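Local coordinates for monosaccharide ABC transporter substrate-binding protein, CUT2 family (Acidothermus cellulolyticus, PDB 4RU1) that probably captures sugars or related polyols for uptake by an ABC transporter, and here holds myo-inositol between its two lobes, at residues I38-A43 and L54-D59; P60-E65 and I84-A89; Q157-C162 and Y173-V178; I210-I215 and N233-A238; L264-Y267 and G271-I274. All blocks are in the same frame, centred on the assembly; numbering follows the deposited sequence.

Contact 1. Residues I38-A43 and L54-D59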
# COMPACT_ATOMS: atom_id res chain seq x y z
N ILE A 38 -8.79 2.01 5.31
CA ILE A 38 -8.48 0.89 6.18
C ILE A 38 -7.28 1.23 7.05
O ILE A 38 -7.24 0.90 8.23
CB ILE A 38 -8.19 -0.39 5.34
CG1 ILE A 38 -9.25 -0.65 4.25
CG2 ILE A 38 -8.08 -1.56 6.29
CD1 ILE A 38 -8.73 -1.51 3.08
N ILE A 39 -6.25 1.86 6.49
CA ILE A 39 -5.09 2.40 7.26
C ILE A 39 -5.61 3.25 8.40
O ILE A 39 -5.20 3.07 9.58
CB ILE A 39 -4.21 3.28 6.34
CG1 ILE A 39 -3.58 2.44 5.23
CG2 ILE A 39 -3.25 4.18 7.15
CD1 ILE A 39 -2.35 1.67 5.69
N ARG A 40 -6.53 4.14 8.07
CA ARG A 40 -7.04 5.04 9.12
C ARG A 40 -7.85 4.36 10.23
O ARG A 40 -7.76 4.68 11.43
CB ARG A 40 -7.83 6.14 8.47
CG ARG A 40 -6.92 7.09 7.72
CD ARG A 40 -7.62 8.17 6.90
NE ARG A 40 -8.12 9.15 7.84
CZ ARG A 40 -8.71 10.29 7.50
NH1 ARG A 40 -8.91 10.62 6.23
NH2 ARG A 40 -9.12 11.13 8.44
N LYS A 41 -8.61 3.33 9.88
CA LYS A 41 -9.37 2.54 10.92
C LYS A 41 -8.39 1.87 11.87
O LYS A 41 -8.54 1.95 13.09
CB LYS A 41 -10.31 1.53 10.32
CG LYS A 41 -11.58 2.15 9.68
CD LYS A 41 -12.58 1.08 9.24
CE LYS A 41 -13.79 1.67 8.51
NZ LYS A 41 -13.41 2.62 7.39
N GLY A 42 -7.31 1.29 11.35
CA GLY A 42 -6.26 0.78 12.27
C GLY A 42 -5.59 1.77 13.20
O GLY A 42 -5.48 1.61 14.43
N ALA A 43 -5.26 2.88 12.59
CA ALA A 43 -4.62 3.97 13.32
C ALA A 43 -5.55 4.51 14.42
O ALA A 43 -5.06 4.79 15.53
CB ALA A 43 -4.20 5.08 12.36
N LEU A 54 -5.06 11.88 16.93
CA LEU A 54 -4.49 11.53 15.63
C LEU A 54 -4.80 12.65 14.69
O LEU A 54 -5.99 12.91 14.44
CB LEU A 54 -5.09 10.21 15.12
CG LEU A 54 -4.42 9.74 13.81
CD1 LEU A 54 -2.99 9.34 14.02
CD2 LEU A 54 -5.23 8.59 13.23
N LYS A 55 -3.76 13.30 14.19
CA LYS A 55 -3.92 14.29 13.15
C LYS A 55 -3.50 13.64 11.84
O LYS A 55 -2.35 13.33 11.63
CB LYS A 55 -3.07 15.53 13.47
CG LYS A 55 -3.50 16.28 14.72
CD LYS A 55 -2.48 17.31 15.17
CE LYS A 55 -2.77 18.70 14.63
NZ LYS A 55 -1.63 19.66 14.79
N TYR A 56 -4.47 13.46 10.96
CA TYR A 56 -4.22 12.83 9.67
C TYR A 56 -4.16 13.84 8.56
O TYR A 56 -5.09 14.67 8.46
CB TYR A 56 -5.27 11.77 9.35
CG TYR A 56 -5.02 10.98 8.05
CD1 TYR A 56 -5.42 11.50 6.86
CD2 TYR A 56 -4.34 9.80 8.02
CE1 TYR A 56 -5.22 10.86 5.64
CE2 TYR A 56 -4.13 9.11 6.81
CZ TYR A 56 -4.52 9.65 5.61
OH TYR A 56 -4.31 8.94 4.42
N SER A 57 -3.09 13.81 7.74
CA SER A 57 -2.96 14.69 6.60
C SER A 57 -2.34 13.95 5.43
O SER A 57 -1.67 12.90 5.56
CB SER A 57 -2.15 15.91 6.92
OG SER A 57 -0.86 15.65 7.37
N ASN A 58 -2.63 14.45 4.25
CA ASN A 58 -2.18 13.78 3.05
C ASN A 58 -2.10 14.65 1.83
O ASN A 58 -2.86 15.62 1.66
CB ASN A 58 -3.09 12.59 2.68
CG ASN A 58 -4.53 13.01 2.33
OD1 ASN A 58 -5.24 13.52 3.21
ND2 ASN A 58 -4.93 12.91 1.05
N ASP A 59 -1.18 14.26 0.94
CA ASP A 59 -1.14 14.88 -0.38
C ASP A 59 -0.39 13.99 -1.34
O ASP A 59 0.72 13.58 -1.06
CB ASP A 59 -0.48 16.25 -0.27
CG ASP A 59 -0.93 17.20 -1.42
OD1 ASP A 59 -0.65 16.89 -2.60
OD2 ASP A 59 -1.49 18.23 -1.14
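Arg40 lays its side chain, from CG to the guanidinium, over one face of the Tyr56 ring. Its CD sits above the middle of the ring, 3.6 Å from the Tyr56 centroid, as a CH-pi contact, while CG lies over the same face, 3.6 Å from Tyr56 CE2. A bend at chi3 then turns the guanidinium down until it lies flat on the ring, the planes only 5° apart. Arg40 CZ is 4.0 Å from the Tyr56 centroid, so a cation-pi attraction adds to the dispersion. Arginine suits the place because its methylenes and its flat cation can both use an aromatic face. Tyrosine presents that face by holding CG anti to the backbone N (chi1 -176°). An alanine at Arg40 would strip the cover from this face of the tyrosine and is likely to leave the ring less firmly held against the helix. The two segments belong to the first beta-alpha-beta unit of a Rossmann-like lobe, in which helix 35-49 packs on edge strand 52-58 and its neighbour 21-27. At the far end of the ring the tyrosine hydroxyl is hydrogen-bonded to Gln29 and Thr27. One helical turn beyond Arg40, Ala43 takes over with purely apolar packing: its CB touches Leu54 CD2 at 3.8 Å. The small methyl lets the helix settle close to the sheet, where it also meets Met25 of strand 21-27.

Contact 2. Residues P60-E65 and I84-A89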
# COMPACT_ATOMS: atom_id res chain seq x y z
N PRO A 60 -0.99 13.77 -2.54
CA PRO A 60 -0.26 12.92 -3.49
C PRO A 60 0.91 13.62 -4.22
O PRO A 60 1.59 12.99 -5.05
CB PRO A 60 -1.39 12.53 -4.48
CG PRO A 60 -2.29 13.73 -4.47
CD PRO A 60 -2.33 14.12 -3.00
N ASP A 61 1.06 14.94 -4.02
CA ASP A 61 2.26 15.70 -4.46
C ASP A 61 3.32 15.62 -3.33
O ASP A 61 3.12 16.10 -2.21
CB ASP A 61 1.82 17.16 -4.76
CG ASP A 61 2.93 18.10 -5.12
OD1 ASP A 61 4.11 17.91 -4.80
OD2 ASP A 61 2.58 19.15 -5.69
N SER A 62 4.39 14.87 -3.60
CA SER A 62 5.39 14.69 -2.58
C SER A 62 6.02 15.99 -2.06
O SER A 62 6.56 16.04 -0.98
CB SER A 62 6.41 13.69 -3.05
OG SER A 62 6.96 14.12 -4.26
N THR A 63 6.05 17.06 -2.89
CA THR A 63 6.59 18.36 -2.39
C THR A 63 5.63 18.86 -1.32
O THR A 63 6.06 19.41 -0.31
CB THR A 63 6.67 19.39 -3.57
OG1 THR A 63 7.41 18.75 -4.60
CG2 THR A 63 7.34 20.66 -3.17
N LYS A 64 4.33 18.65 -1.57
CA LYS A 64 3.28 19.08 -0.60
C LYS A 64 3.30 18.13 0.67
O LYS A 64 3.06 18.53 1.79
CB LYS A 64 1.95 19.18 -1.24
CG LYS A 64 1.86 20.37 -2.19
CD LYS A 64 0.46 20.68 -2.59
CE LYS A 64 0.48 22.09 -3.19
NZ LYS A 64 -0.93 22.47 -3.37
N GLU A 65 3.53 16.84 0.47
CA GLU A 65 3.69 15.96 1.64
C GLU A 65 4.89 16.37 2.52
O GLU A 65 4.83 16.28 3.71
CB GLU A 65 3.81 14.50 1.21
CG GLU A 65 3.76 13.52 2.41
CD GLU A 65 3.95 12.07 2.07
OE1 GLU A 65 4.11 11.66 0.90
OE2 GLU A 65 4.03 11.30 3.09
N ILE A 84 6.76 7.13 2.62
CA ILE A 84 7.89 7.64 1.86
C ILE A 84 7.84 7.04 0.43
O ILE A 84 8.75 6.35 -0.01
CB ILE A 84 9.25 7.33 2.50
CG1 ILE A 84 9.21 7.48 4.01
CG2 ILE A 84 10.33 8.22 1.88
CD1 ILE A 84 10.44 7.04 4.72
N PRO A 85 6.85 7.45 -0.38
CA PRO A 85 6.79 6.98 -1.74
C PRO A 85 7.86 7.59 -2.64
O PRO A 85 8.18 7.10 -3.69
CB PRO A 85 5.37 7.39 -2.19
CG PRO A 85 5.08 8.63 -1.37
CD PRO A 85 5.64 8.22 -0.01
N ASP A 86 8.30 8.80 -2.32
CA ASP A 86 9.28 9.54 -3.16
C ASP A 86 10.40 9.98 -2.24
O ASP A 86 10.40 11.11 -1.71
CB ASP A 86 8.53 10.76 -3.73
CG ASP A 86 9.34 11.57 -4.73
OD1 ASP A 86 10.58 11.39 -4.85
OD2 ASP A 86 8.66 12.39 -5.38
N PRO A 87 11.40 9.12 -1.97
CA PRO A 87 12.47 9.42 -1.02
C PRO A 87 13.22 10.73 -1.32
O PRO A 87 13.35 11.54 -0.40
CB PRO A 87 13.35 8.17 -1.06
CG PRO A 87 12.33 7.07 -1.45
CD PRO A 87 11.49 7.74 -2.47
N PRO A 88 13.59 11.01 -2.60
CA PRO A 88 14.32 12.30 -2.79
C PRO A 88 13.55 13.50 -2.27
O PRO A 88 14.16 14.47 -1.78
CB PRO A 88 14.44 12.40 -4.32
CG PRO A 88 14.45 10.96 -4.77
CD PRO A 88 13.40 10.32 -3.89
N ALA A 89 12.22 13.46 -2.43
CA ALA A 89 11.38 14.61 -2.10
C ALA A 89 11.06 14.72 -0.61
O ALA A 89 10.65 15.82 -0.13
CB ALA A 89 10.11 14.53 -2.89
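A single polar link, Ser62 to Asp86, joins the N-terminal ends of two neighbouring helices at the C-terminal ends of the strands, the side facing the ligand, with a little packing beside it. Ser62 OG donates to Asp86 OD2 at 2.7 Å and approaches from above the carboxylate plane, 39° out of it. The serine hydroxyl stands between its own backbone N and carbonyl carbon (chi1 57°), which aims it across the gap. Serine suits the site because it is short: Ala89 CB can come within 3.5 Å of Ser62 OG, and the helix starts stay close. Asp61, the residue before Ser62, is the N-cap of helix 62-74. Its OD1 accepts from Thr63 N at 2.9 Å and more weakly from Lys64 N. Asp86 occupies the corresponding N-cap position of helix 87-99, so its charge lies where that helix dipole would tend to stabilise it. Deeper in, the extended Glu65 brings OE1 to 3.9 Å from Pro85 CD, while its other oxygen is hydrogen-bonded to Thr83. Helix 62-74 follows strand 52-58 and helix 87-99 follows strand 79-82. Pro85 faces His28 of the pocket and Gln157, across the cleft between the lobes.

Contact 3. Residues Q157-C162 and Y173-V178; sequences QLESRC and YTKLYV. With INS (1,2,3,4,5,6-hexahydroxy-cyclohexane), chain M.
Bends in two side chains bring Glu159 and Lys175 together: the glutamate folds at chi2 (-70°), and the lysine folds at chi2 and chi3 and comes in at about a right angle to it. Glu159 OE1 and Lys175 NZ form a salt bridge of 2.7 Å. Glu159 OE2 accepts a hydrogen bond from Tyr177 OH at 2.6 Å on its syn lone pair. That oxygen lies at the edge of the tyrosine ring, near its plane. Lys175 NZ also donates to Tyr177 OH at 2.8 Å: the carboxylate meets the lysine charge and the hydroxyl both donates and accepts, so three polar ends satisfy one another at a partly exposed site. The frame is a beta-alpha-beta crossover, strand 145-150 to helix 156-168 to edge strand 172-177, with the helix segment running nearly antiparallel to the strand (159°). Cys162, small enough for the buried face of the helix, packs CB against Tyr173 OH at 3.2 Å and also meets Cys148; no disulfide is present in this structure. The start of the helix contributes Gln157, Leu158 and Arg161 to the inositol pocket. Arg161, extended from CG to NE, grips one inositol oxygen with two N-H groups, NH1 and NH2 lying 2.8 and 2.9 Å from INS O1, which sits at the guanidinium edge. Its NE is held in turn by Glu127. Gln157 NE2 donates to INS O5 at 3.0 Å.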
# COMPACT_ATOMS: atom_id res chain seq x y z
N GLN A 157 7.08 2.23 -3.92
CA GLN A 157 6.40 1.02 -3.46
C GLN A 157 5.65 0.31 -4.59
O GLN A 157 5.49 -0.93 -4.58
CB GLN A 157 5.46 1.26 -2.29
CG GLN A 157 4.11 1.92 -2.61
CD GLN A 157 4.17 3.41 -2.97
OE1 GLN A 157 5.22 4.04 -3.09
NE2 GLN A 157 2.98 3.97 -3.02
N LEU A 158 5.20 1.07 -5.57
CA LEU A 158 4.55 0.53 -6.74
C LEU A 158 5.60 0.02 -7.71
O LEU A 158 5.44 -1.13 -8.24
CB LEU A 158 3.67 1.61 -7.40
CG LEU A 158 2.50 2.14 -6.55
CD1 LEU A 158 1.66 3.10 -7.36
CD2 LEU A 158 1.69 1.01 -5.89
N GLU A 159 6.65 0.79 -7.96
CA GLU A 159 7.66 0.35 -8.88
C GLU A 159 8.33 -0.93 -8.41
O GLU A 159 8.64 -1.80 -9.18
CB GLU A 159 8.72 1.48 -9.13
CG GLU A 159 8.09 2.70 -9.74
CD GLU A 159 7.64 2.55 -11.20
OE1 GLU A 159 8.10 1.66 -11.92
OE2 GLU A 159 6.77 3.35 -11.55
N SER A 160 8.52 -1.06 -7.09
CA SER A 160 9.16 -2.27 -6.56
C SER A 160 8.32 -3.48 -6.87
O SER A 160 8.87 -4.56 -7.11
CB SER A 160 9.31 -2.09 -5.05
OG SER A 160 10.30 -1.14 -4.75
N ARG A 161 6.99 -3.36 -6.76
CA ARG A 161 6.13 -4.49 -7.04
C ARG A 161 6.30 -4.98 -8.48
O ARG A 161 6.52 -6.18 -8.72
CB ARG A 161 4.64 -4.13 -6.79
CG ARG A 161 4.26 -3.88 -5.36
CD ARG A 161 2.79 -3.50 -5.19
NE ARG A 161 2.49 -3.32 -3.76
CZ ARG A 161 1.40 -2.72 -3.32
NH1 ARG A 161 0.42 -2.32 -4.12
NH2 ARG A 161 1.22 -2.63 -2.05
N CYS A 162 6.24 -4.03 -9.39
CA CYS A 162 6.40 -4.39 -10.82
C CYS A 162 7.81 -4.87 -11.12
O CYS A 162 7.99 -5.90 -11.87
CB CYS A 162 6.00 -3.24 -11.69
SG CYS A 162 4.27 -2.83 -11.43
N TYR A 173 6.46 -9.58 -20.22
CA TYR A 173 6.09 -8.57 -19.20
C TYR A 173 5.87 -7.23 -19.83
O TYR A 173 6.66 -6.74 -20.66
CB TYR A 173 7.22 -8.54 -18.16
CG TYR A 173 7.18 -7.41 -17.11
CD1 TYR A 173 6.44 -7.52 -15.92
CD2 TYR A 173 7.85 -6.21 -17.36
CE1 TYR A 173 6.36 -6.43 -15.03
CE2 TYR A 173 7.84 -5.14 -16.47
CZ TYR A 173 7.10 -5.25 -15.32
OH TYR A 173 7.13 -4.15 -14.51
N THR A 174 4.73 -6.63 -19.47
CA THR A 174 4.36 -5.33 -19.95
C THR A 174 3.83 -4.48 -18.80
O THR A 174 3.05 -4.98 -17.99
CB THR A 174 3.22 -5.46 -21.01
OG1 THR A 174 3.67 -6.29 -22.08
CG2 THR A 174 2.91 -4.12 -21.61
N LYS A 175 4.25 -3.20 -18.70
CA LYS A 175 3.79 -2.28 -17.71
C LYS A 175 2.85 -1.32 -18.40
O LYS A 175 3.16 -0.82 -19.52
CB LYS A 175 4.97 -1.50 -17.09
CG LYS A 175 5.47 -1.98 -15.76
CD LYS A 175 6.02 -0.82 -14.93
CE LYS A 175 7.34 -0.37 -15.43
NZ LYS A 175 7.97 0.50 -14.40
N LEU A 176 1.81 -0.89 -17.68
CA LEU A 176 0.89 0.12 -18.13
C LEU A 176 0.58 1.09 -16.99
O LEU A 176 0.09 0.66 -15.91
CB LEU A 176 -0.38 -0.49 -18.55
CG LEU A 176 -1.54 0.44 -18.90
CD1 LEU A 176 -1.26 1.29 -20.14
CD2 LEU A 176 -2.84 -0.30 -19.12
N TYR A 177 0.83 2.37 -17.20
CA TYR A 177 0.49 3.40 -16.30
C TYR A 177 -0.91 3.93 -16.64
O TYR A 177 -1.24 4.20 -17.78
CB TYR A 177 1.50 4.58 -16.34
CG TYR A 177 2.87 4.21 -15.73
CD1 TYR A 177 3.10 4.19 -14.35
CD2 TYR A 177 3.87 3.68 -16.53
CE1 TYR A 177 4.32 3.83 -13.84
CE2 TYR A 177 5.10 3.28 -16.03
CZ TYR A 177 5.31 3.32 -14.67
OH TYR A 177 6.53 2.92 -14.10
N VAL A 178 -1.70 4.16 -15.59
CA VAL A 178 -3.06 4.73 -15.71
C VAL A 178 -3.19 5.77 -14.68
O VAL A 178 -2.46 5.80 -13.68
CB VAL A 178 -4.13 3.59 -15.49
CG1 VAL A 178 -4.05 2.44 -16.49
CG2 VAL A 178 -4.13 2.99 -14.09
C1 INS M . -1.55 0.21 -1.96
C2 INS M . -2.39 0.89 -3.03
C3 INS M . -2.53 2.37 -2.69
C4 INS M . -1.20 3.05 -2.43
C5 INS M . -0.44 2.37 -1.33
C6 INS M . -0.24 0.90 -1.57
O1 INS M . -1.32 -1.18 -2.24
O2 INS M . -1.63 0.80 -4.25
O3 INS M . -3.16 2.98 -3.84
O4 INS M . -1.39 4.45 -2.11
O5 INS M . 0.88 2.93 -1.15
O6 INS M . 0.38 0.25 -0.42

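Contact 4. Residues I210-I215 and N233-A238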
# COMPACT_ATOMS: atom_id res chain seq x y z
N ILE A 210 -8.51 -0.50 -8.44
CA ILE A 210 -8.06 -0.68 -9.86
C ILE A 210 -8.43 -2.09 -10.33
O ILE A 210 -8.82 -2.32 -11.51
CB ILE A 210 -6.55 -0.48 -9.99
CG1 ILE A 210 -6.09 0.88 -9.43
CG2 ILE A 210 -6.14 -0.57 -11.46
CD1 ILE A 210 -6.89 2.04 -9.94
N ALA A 211 -8.31 -3.11 -9.44
CA ALA A 211 -8.86 -4.41 -9.72
C ALA A 211 -10.27 -4.39 -10.24
O ALA A 211 -10.56 -5.09 -11.24
CB ALA A 211 -8.83 -5.33 -8.54
N GLN A 212 -11.14 -3.59 -9.63
CA GLN A 212 -12.53 -3.54 -10.08
C GLN A 212 -12.65 -3.10 -11.49
O GLN A 212 -13.40 -3.66 -12.27
CB GLN A 212 -13.39 -2.65 -9.17
CG GLN A 212 -13.30 -2.91 -7.71
CD GLN A 212 -13.56 -4.35 -7.41
OE1 GLN A 212 -14.58 -4.87 -7.87
NE2 GLN A 212 -12.65 -5.03 -6.63
N LEU A 213 -11.88 -2.08 -11.86
CA LEU A 213 -11.88 -1.50 -13.18
C LEU A 213 -11.32 -2.49 -14.21
O LEU A 213 -11.75 -2.54 -15.33
CB LEU A 213 -11.02 -0.22 -13.15
CG LEU A 213 -11.62 0.84 -12.23
CD1 LEU A 213 -10.64 1.99 -11.93
CD2 LEU A 213 -12.96 1.43 -12.77
N ALA A 214 -10.33 -3.27 -13.80
CA ALA A 214 -9.73 -4.23 -14.67
C ALA A 214 -10.70 -5.38 -15.00
O ALA A 214 -10.76 -5.86 -16.14
CB ALA A 214 -8.45 -4.77 -14.10
N ILE A 215 -11.48 -5.80 -14.00
CA ILE A 215 -12.43 -6.90 -14.20
C ILE A 215 -13.44 -6.41 -15.27
O ILE A 215 -13.80 -7.16 -16.18
CB ILE A 215 -13.17 -7.24 -12.91
CG1 ILE A 215 -12.21 -7.89 -11.90
CG2 ILE A 215 -14.40 -8.17 -13.16
CD1 ILE A 215 -12.75 -7.86 -10.50
N ASN A 233 -10.66 -4.82 -1.04
CA ASN A 233 -11.74 -3.90 -0.65
C ASN A 233 -12.99 -4.75 -0.40
O ASN A 233 -12.90 -6.00 -0.38
CB ASN A 233 -11.97 -2.82 -1.72
CG ASN A 233 -12.59 -3.35 -2.99
OD1 ASN A 233 -12.86 -4.54 -3.14
ND2 ASN A 233 -12.77 -2.46 -3.94
N THR A 234 -14.14 -4.11 -0.26
CA THR A 234 -15.32 -4.79 0.16
C THR A 234 -15.74 -5.82 -0.89
O THR A 234 -16.42 -6.81 -0.56
CB THR A 234 -16.50 -3.83 0.45
OG1 THR A 234 -16.81 -3.03 -0.70
CG2 THR A 234 -16.16 -2.89 1.56
N GLN A 235 -15.32 -5.59 -2.15
CA GLN A 235 -15.73 -6.43 -3.27
C GLN A 235 -14.84 -7.65 -3.56
O GLN A 235 -15.25 -8.59 -4.22
CB GLN A 235 -15.83 -5.56 -4.53
CG GLN A 235 -16.91 -4.50 -4.44
CD GLN A 235 -16.76 -3.47 -5.53
OE1 GLN A 235 -17.52 -3.43 -6.49
NE2 GLN A 235 -15.76 -2.64 -5.39
N VAL A 236 -13.59 -7.59 -3.10
CA VAL A 236 -12.61 -8.60 -3.44
C VAL A 236 -12.94 -10.02 -2.98
O VAL A 236 -12.78 -10.95 -3.71
CB VAL A 236 -11.22 -8.12 -2.96
CG1 VAL A 236 -10.21 -9.24 -3.04
CG2 VAL A 236 -10.75 -6.97 -3.86
N PRO A 237 -13.38 -10.22 -1.74
CA PRO A 237 -13.70 -11.57 -1.32
C PRO A 237 -14.65 -12.34 -2.27
O PRO A 237 -14.32 -13.45 -2.65
CB PRO A 237 -14.31 -11.36 0.07
CG PRO A 237 -13.56 -10.19 0.56
CD PRO A 237 -13.52 -9.26 -0.64
N ALA A 238 -15.78 -11.74 -2.60
CA ALA A 238 -16.72 -12.32 -3.60
C ALA A 238 -16.07 -12.64 -4.91
O ALA A 238 -16.33 -13.70 -5.53
CB ALA A 238 -17.87 -11.38 -3.83
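Stacked amides make up most of this contact. Gln212 leaves its helix and meets Gln235 obliquely, the two amide planes lying 28° apart. Gln212 OE1 is 3.5 Å from Gln235 CD and 3.6 Å from Gln235 CB. A bend at chi2 (-52°) curls the Gln212 chain so that its flat end meets the turn. Polar neighbours come next: Gln212 NE2 approaches Asn233 OD1 at 3.5 Å, but the firmer partner of that nitrogen is Glu239, with a weak bond to Ala208 of its own helix start as well. Glutamine fits here because one flat group can stack on an amide while its N-H groups point to oxygens. Van der Waals packing is slight: Val236 CG2 lies 3.9 Å from Gln212 NE2, and the buried valine also packs on Leu245. An alanine at Gln212 would remove the stacking plane, and would probably leave Glu239 without this N-H and the gap between helix and turn less well filled. Within the second segment, Asn233 OD1 accepts from Gln235 N at 2.9 Å and, weakly, from Val236 N at 3.1 Å. An Asx turn superposed on a type I beta turn therefore leads into helix 236-241. It follows strand 226-230 and lies just beyond the inositol-binding Asp231, at a strand-to-helix turn of the kind that lines the cleft in this Rossmann-like fold.

Contact 5. Residues L264-Y267 and G271-I274; sequences LWLY and GDTI
Tyr267 O receives Gly271 N at 2.9 Å, the stronger of two backbone bonds that finish helix 253-270. The second is weak, Asp272 N to Leu266 O at 3.3 Å. The first is the last i+4 bond of the helical pattern; the second spans six residues. Gly271 is the first residue to leave the helix, with positive phi (69°), a conformation that costs least without a side chain; the 271-to-267 bond gives the glycine C-cap known as the alpha-L motif. The chain then doubles back along the helix end, and Asp272 O lies 3.2 Å from Tyr267 CA in a CA-H...O contact. The same oxygen sits at the edge of the Tyr267 ring, near its plane, 3.5 Å from CD1. Tyr267 CG is anti to its amide nitrogen (chi1 -174°), and the ring is thereby carried alongside the returning backbone, where Thr273 CG2 meets Tyr267 CD1 at 4.0 Å. The aspartate carboxylate turns to Asn270, the last residue of the helix. Farthest along, Leu266 CD1 and Ile274 CD1 touch at 4.0 Å, their chains crossing at about a right angle, an aliphatic pair that joins the loop to the helix side at the surface.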
# COMPACT_ATOMS: atom_id res chain seq x y z
N LEU A 264 4.67 4.16 18.25
CA LEU A 264 5.09 5.46 18.81
C LEU A 264 4.71 5.56 20.29
O LEU A 264 5.49 6.09 21.13
CB LEU A 264 4.47 6.62 18.01
CG LEU A 264 5.14 6.88 16.70
CD1 LEU A 264 4.37 7.82 15.76
CD2 LEU A 264 6.48 7.51 16.97
N TRP A 265 3.60 4.96 20.65
CA TRP A 265 3.16 4.98 22.06
C TRP A 265 4.17 4.15 22.89
O TRP A 265 4.59 4.60 23.95
CB TRP A 265 1.71 4.54 22.25
CG TRP A 265 1.26 4.30 23.68
CD1 TRP A 265 0.57 5.19 24.47
CD2 TRP A 265 1.46 3.11 24.45
NE1 TRP A 265 0.29 4.60 25.71
CE2 TRP A 265 0.87 3.34 25.72
CE3 TRP A 265 2.09 1.89 24.20
CZ2 TRP A 265 0.89 2.38 26.72
CZ3 TRP A 265 2.11 0.93 25.20
CH2 TRP A 265 1.54 1.20 26.45
N LEU A 266 4.58 2.98 22.43
CA LEU A 266 5.59 2.21 23.13
C LEU A 266 6.95 2.90 23.25
O LEU A 266 7.64 2.88 24.30
CB LEU A 266 5.81 0.86 22.38
CG LEU A 266 4.86 -0.31 22.62
CD1 LEU A 266 5.06 -1.40 21.55
CD2 LEU A 266 5.15 -0.90 24.02
N TYR A 267 7.37 3.58 22.20
CA TYR A 267 8.63 4.33 22.24
C TYR A 267 8.56 5.47 23.26
O TYR A 267 9.50 5.69 23.99
CB TYR A 267 9.00 4.90 20.87
CG TYR A 267 10.34 5.55 20.86
CD1 TYR A 267 11.49 4.79 20.81
CD2 TYR A 267 10.46 6.91 20.86
CE1 TYR A 267 12.76 5.37 20.79
CE2 TYR A 267 11.73 7.52 20.83
CZ TYR A 267 12.87 6.74 20.80
OH TYR A 267 14.17 7.33 20.74
N GLY A 271 10.44 3.71 25.82
CA GLY A 271 11.69 3.72 25.03
C GLY A 271 11.84 2.50 24.11
O GLY A 271 12.95 2.24 23.53
N ASP A 272 10.75 1.76 23.95
CA ASP A 272 10.87 0.53 23.18
C ASP A 272 10.75 0.75 21.68
O ASP A 272 10.05 1.68 21.23
CB ASP A 272 9.78 -0.44 23.57
CG ASP A 272 10.03 -1.11 24.91
OD1 ASP A 272 11.10 -1.73 25.02
OD2 ASP A 272 9.13 -1.09 25.81
N THR A 273 11.37 -0.18 20.90
CA THR A 273 11.19 -0.27 19.46
C THR A 273 10.75 -1.69 19.11
O THR A 273 10.79 -2.57 20.01
CB THR A 273 12.43 0.02 18.67
OG1 THR A 273 13.42 -0.94 19.05
CG2 THR A 273 12.87 1.49 18.92
N ILE A 274 10.26 -1.88 17.89
CA ILE A 274 9.90 -3.19 17.39
C ILE A 274 10.60 -3.37 16.08
O ILE A 274 10.62 -2.42 15.27
CB ILE A 274 8.40 -3.42 17.18
CG1 ILE A 274 7.50 -2.95 18.37
CG2 ILE A 274 8.16 -4.92 16.84
CD1 ILE A 274 6.05 -2.73 17.93

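In the fold
Contacts 1, 2 and 5 lie in the lobe built on the sheet with strands 21-27 and 52-58; contacts 3 and 4 lie in the other. Contacts 1 and 3 occupy equivalent places, each pairing the helix of a beta-alpha-beta unit with the edge strand that follows it, yet one uses a cation-pi stack and the other a salt bridge with hydrogen bonds. Contacts 1, 2 and 4 are partly buried; 3 and 5 are at the surface. Strand 52-58 leads from contact 1 into contact 2, and Pro85 there touches Gln157 of contact 3 across the cleft. Contact 5, far from the ligand, ends helix 253-270, which also packs on Ala43 of contact 1.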